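Local coordinates for CigR Protein (Salmonella enterica subsp. enterica serovar Typhimurium, PDB 4EW5) that is of unknown function but forms the C-terminal domain of a putative inner membrane protein from a bacterial pathogen, at residues L27-Y32 with T57-M62; P51-K56 with K75-N80. One frame throughout, in Å; residues are numbered along the deposited sequence.

In the fold
Contacts 1 and 2 illustrate how consecutive parts of one chain can be held differently, first by backbone bonds and then by side-chain packing. The segment 51-56 of contact 2 runs straight into the segment 57-62 of contact 1; the short strand 56-57 spans the junction, its K56 pairing in contact 2. Contact 2, partly buried, ties K56 to strand 72-77 through two backbone hydrogen bonds, while two waters bridge flanking residues of its segments. Contact 1 lies nearer the surface and has no hydrogen bond across it: leucines beyond helix 11-26 meet the start of helix 60-63, with M62 as its buried member. The contacts are about 13 Å apart, centre to centre, and Y32 joins them by packing its hydroxyl oxygen OH 3.6 Å from CD1 of I76.

Contact 1 of 2, residues L27-Y32 with T57-M62; sequences LGLTGY and TVPASM
The CD1 methyl of L29 meets the CG corner of the P59 ring end-on at 3.5 Å, closer than ordinary van der Waals contact. The same methyl is shared with the selenium of M62, which stands 3.8 Å from L29 CD1, so one methyl serves two partners. With CG anti to the carbonyl carbon (chi1 -54°), the L29 side chain is carried toward the helix start. L27, two residues earlier, crosses M62 at a slant: its CD1 rests 3.8 Å from M62 CB, at the root of the selenomethionine side chain. That side chain leaves its backbone with CG anti to N (chi1 180°) and stays extended, which lets its base meet L27 and its selenium meet L29. Both methyls of L27 also border S61, whose OG lies 3.7 Å from L27 CD1, a van der Waals contact of a hydroxyl oxygen with a methyl. Beyond the pair of segments, F99 touches L29 and M62, and L23 of helix 11-26 packs on M62. The arrangement joins two helix ends: G28 closes helix 11-26 in a Schellman motif, and P59 occupies the N-cap position of helix 60-63.

Contact 2 of 2, residues P51-K56 with K75-N80; sequences PGIAKK and KIVGDN
The backbones of 51-56 and 75-80 come together antiparallel at K56 and I76, a hydrogen-bonded pair with CA atoms 4.8 Å apart. K56 N donates to I76 O at 2.8 Å, almost straight at 177°, and I76 N returns a bond of 2.9 Å to K56 O. Here the short strand 56-57 is the outermost strand of the antiparallel sheet within this chain, while strand 72-77 continues into a beta hairpin whose type II' turn, V77 to N80, leads to strand 80-85. G78 sits in that turn with positive phi, and a water bridges its N to A54 O where the direct pairing has ended. On one side of the sheet the CB atoms of K56 and I76 lie 4.1 Å apart, but the extended K56 chain then carries NZ clear of I76. K75 instead bends at chi2 (-79°), folding CD to 3.4 Å from K56 O; its NZ donates to a second water, 2.7 Å away, that also bonds K55 O. The aliphatic roots of the two lysines K55 and K75 meet at CB, both also touching I84. Further along, I53 crosses V77 at about a right angle, CG2 against CG1, with L35 packed on I53 and V82 on V77.

Contact 1 of 2, residues L27-Y32 with T57-M62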
# COMPACT_ATOMS: atom_id res chain seq x y z
N LEU A 27 13.67 -9.37 -7.29
CA LEU A 27 15.08 -9.09 -6.98
C LEU A 27 15.82 -10.25 -6.33
O LEU A 27 16.98 -10.13 -5.98
CB LEU A 27 15.19 -7.81 -6.11
CG LEU A 27 14.60 -6.56 -6.78
CD1 LEU A 27 14.35 -5.35 -5.85
CD2 LEU A 27 15.55 -6.18 -7.94
N GLY A 28 15.18 -11.40 -6.17
CA GLY A 28 15.86 -12.56 -5.59
C GLY A 28 16.05 -12.55 -4.08
O GLY A 28 16.85 -13.31 -3.54
N LEU A 29 15.29 -11.75 -3.38
CA LEU A 29 15.42 -11.61 -1.93
C LEU A 29 14.37 -12.48 -1.23
O LEU A 29 13.44 -11.98 -0.61
CB LEU A 29 15.24 -10.12 -1.60
CG LEU A 29 16.17 -9.15 -2.38
CD1 LEU A 29 15.91 -7.68 -2.08
CD2 LEU A 29 17.57 -9.58 -2.01
N THR A 30 14.41 -13.79 -1.43
CA THR A 30 13.47 -14.64 -0.74
C THR A 30 14.22 -15.74 -0.02
O THR A 30 15.36 -16.00 -0.31
CB THR A 30 12.40 -15.20 -1.71
OG1 THR A 30 12.96 -16.10 -2.65
CG2 THR A 30 11.73 -14.05 -2.46
N GLY A 31 13.54 -16.37 0.93
CA GLY A 31 14.06 -17.50 1.64
C GLY A 31 14.74 -17.11 2.91
O GLY A 31 15.51 -17.90 3.45
N TYR A 32 14.45 -15.94 3.43
CA TYR A 32 15.09 -15.46 4.65
C TYR A 32 14.50 -16.17 5.83
O TYR A 32 13.37 -16.57 5.82
CB TYR A 32 14.92 -14.01 4.86
CG TYR A 32 15.74 -13.15 3.98
CD1 TYR A 32 15.55 -13.17 2.60
CD2 TYR A 32 16.70 -12.35 4.50
CE1 TYR A 32 16.29 -12.35 1.79
CE2 TYR A 32 17.47 -11.56 3.69
CZ TYR A 32 17.23 -11.56 2.33
OH TYR A 32 17.99 -10.80 1.53
N THR A 57 20.41 -4.95 5.66
CA THR A 57 20.26 -3.88 4.69
C THR A 57 19.44 -4.26 3.53
O THR A 57 19.63 -5.32 2.92
CB THR A 57 21.63 -3.38 4.22
OG1 THR A 57 22.27 -2.73 5.35
CG2 THR A 57 21.54 -2.37 3.09
N VAL A 58 18.56 -3.37 3.14
CA VAL A 58 17.76 -3.58 1.94
C VAL A 58 18.56 -2.99 0.78
O VAL A 58 19.02 -1.84 0.89
CB VAL A 58 16.39 -2.79 2.04
CG1 VAL A 58 15.66 -2.78 0.67
CG2 VAL A 58 15.50 -3.44 3.15
N PRO A 59 18.68 -3.70 -0.34
CA PRO A 59 19.49 -3.18 -1.45
C PRO A 59 18.89 -1.92 -2.09
O PRO A 59 17.68 -1.77 -2.13
CB PRO A 59 19.50 -4.35 -2.48
CG PRO A 59 18.35 -5.18 -2.10
CD PRO A 59 18.18 -5.05 -0.64
N ALA A 60 19.77 -1.05 -2.63
CA ALA A 60 19.38 0.19 -3.29
C ALA A 60 18.34 -0.02 -4.34
O ALA A 60 17.41 0.80 -4.47
CB ALA A 60 20.61 0.92 -3.91
N SER A 61 18.41 -1.12 -5.07
CA SER A 61 17.41 -1.39 -6.09
C SER A 61 16.02 -1.41 -5.47
O SER A 61 15.05 -0.91 -6.07
CB SER A 61 17.59 -2.76 -6.78
OG SER A 61 17.68 -3.77 -5.75
N MSE A 62 15.87 -2.00 -4.30
CA MSE A 62 14.56 -2.03 -3.65
C MSE A 62 14.21 -0.73 -2.93
O MSE A 62 13.04 -0.32 -2.94
CB MSE A 62 14.46 -3.23 -2.71
CG MSE A 62 13.18 -3.33 -2.00
SE MSE A 62 13.02 -5.24 -1.37
CE MSE A 62 11.29 -5.09 -0.62

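Contact 2 of 2, residues P51-K56 with K75-N80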
# COMPACT_ATOMS: atom_id res chain seq x y z
N PRO A 51 16.58 -6.13 21.51
CA PRO A 51 18.05 -6.19 21.45
C PRO A 51 18.52 -7.56 20.90
O PRO A 51 17.90 -8.59 21.16
CB PRO A 51 18.47 -6.02 22.93
CG PRO A 51 17.28 -5.35 23.60
CD PRO A 51 16.08 -5.88 22.87
N GLY A 52 19.64 -7.55 20.20
CA GLY A 52 20.18 -8.80 19.68
C GLY A 52 19.44 -9.31 18.45
O GLY A 52 19.70 -10.42 18.01
N ILE A 53 18.53 -8.54 17.88
CA ILE A 53 17.81 -8.97 16.66
C ILE A 53 18.45 -8.18 15.52
O ILE A 53 18.45 -6.96 15.52
CB ILE A 53 16.29 -8.69 16.74
CG1 ILE A 53 15.64 -9.57 17.78
CG2 ILE A 53 15.54 -8.84 15.39
CD1 ILE A 53 15.81 -11.08 17.58
N ALA A 54 19.00 -8.90 14.56
CA ALA A 54 19.61 -8.28 13.39
C ALA A 54 18.62 -7.47 12.52
O ALA A 54 17.48 -7.86 12.32
CB ALA A 54 20.29 -9.38 12.58
N LYS A 55 19.07 -6.33 11.99
CA LYS A 55 18.32 -5.62 10.98
C LYS A 55 19.21 -5.51 9.77
O LYS A 55 20.22 -4.85 9.83
CB LYS A 55 17.91 -4.23 11.42
CG LYS A 55 18.96 -3.41 12.10
CD LYS A 55 18.36 -2.12 12.64
CE LYS A 55 19.40 -1.26 13.32
NZ LYS A 55 19.59 -1.74 14.71
N LYS A 56 18.84 -6.15 8.68
CA LYS A 56 19.73 -6.26 7.53
C LYS A 56 19.42 -5.26 6.47
O LYS A 56 18.32 -4.77 6.37
CB LYS A 56 19.73 -7.70 6.99
CG LYS A 56 20.08 -8.72 8.06
CD LYS A 56 20.09 -10.13 7.52
CE LYS A 56 20.34 -11.11 8.67
NZ LYS A 56 20.94 -12.41 8.22
N LYS A 75 14.46 -1.99 6.62
CA LYS A 75 15.36 -3.08 6.97
C LYS A 75 14.69 -4.42 6.77
O LYS A 75 13.44 -4.52 6.83
CB LYS A 75 15.81 -2.94 8.42
CG LYS A 75 16.57 -1.68 8.68
CD LYS A 75 18.02 -1.86 8.18
CE LYS A 75 18.79 -0.57 8.12
NZ LYS A 75 20.00 -0.76 7.32
N ILE A 76 15.51 -5.46 6.61
CA ILE A 76 15.03 -6.83 6.65
C ILE A 76 15.23 -7.33 8.10
O ILE A 76 16.35 -7.39 8.60
CB ILE A 76 15.83 -7.71 5.71
CG1 ILE A 76 15.90 -7.09 4.25
CG2 ILE A 76 15.24 -9.14 5.64
CD1 ILE A 76 16.73 -7.97 3.29
N VAL A 77 14.14 -7.77 8.71
CA VAL A 77 14.12 -8.26 10.10
C VAL A 77 13.43 -9.61 10.04
O VAL A 77 12.26 -9.67 9.70
CB VAL A 77 13.33 -7.29 10.98
CG1 VAL A 77 13.22 -7.82 12.41
CG2 VAL A 77 14.03 -5.96 10.96
N GLY A 78 14.20 -10.70 10.19
CA GLY A 78 13.66 -12.04 10.02
C GLY A 78 13.33 -12.13 8.55
O GLY A 78 14.19 -11.84 7.67
N ASP A 79 12.10 -12.51 8.25
CA ASP A 79 11.62 -12.46 6.84
C ASP A 79 10.64 -11.30 6.55
O ASP A 79 9.90 -11.34 5.56
CB ASP A 79 11.09 -13.79 6.37
CG ASP A 79 9.88 -14.26 7.15
OD1 ASP A 79 9.49 -13.56 8.11
OD2 ASP A 79 9.36 -15.34 6.79
N ASN A 80 10.69 -10.26 7.37
CA ASN A 80 9.76 -9.13 7.29
C ASN A 80 10.41 -7.87 6.79
O ASN A 80 11.66 -7.66 6.96
CB ASN A 80 9.20 -8.88 8.66
CG ASN A 80 8.63 -10.18 9.30
OD1 ASN A 80 7.80 -10.88 8.69
ND2 ASN A 80 9.23 -10.60 10.43
O HOH W 1 16.67 -10.26 11.53
O HOH W 2 21.61 -2.79 8.21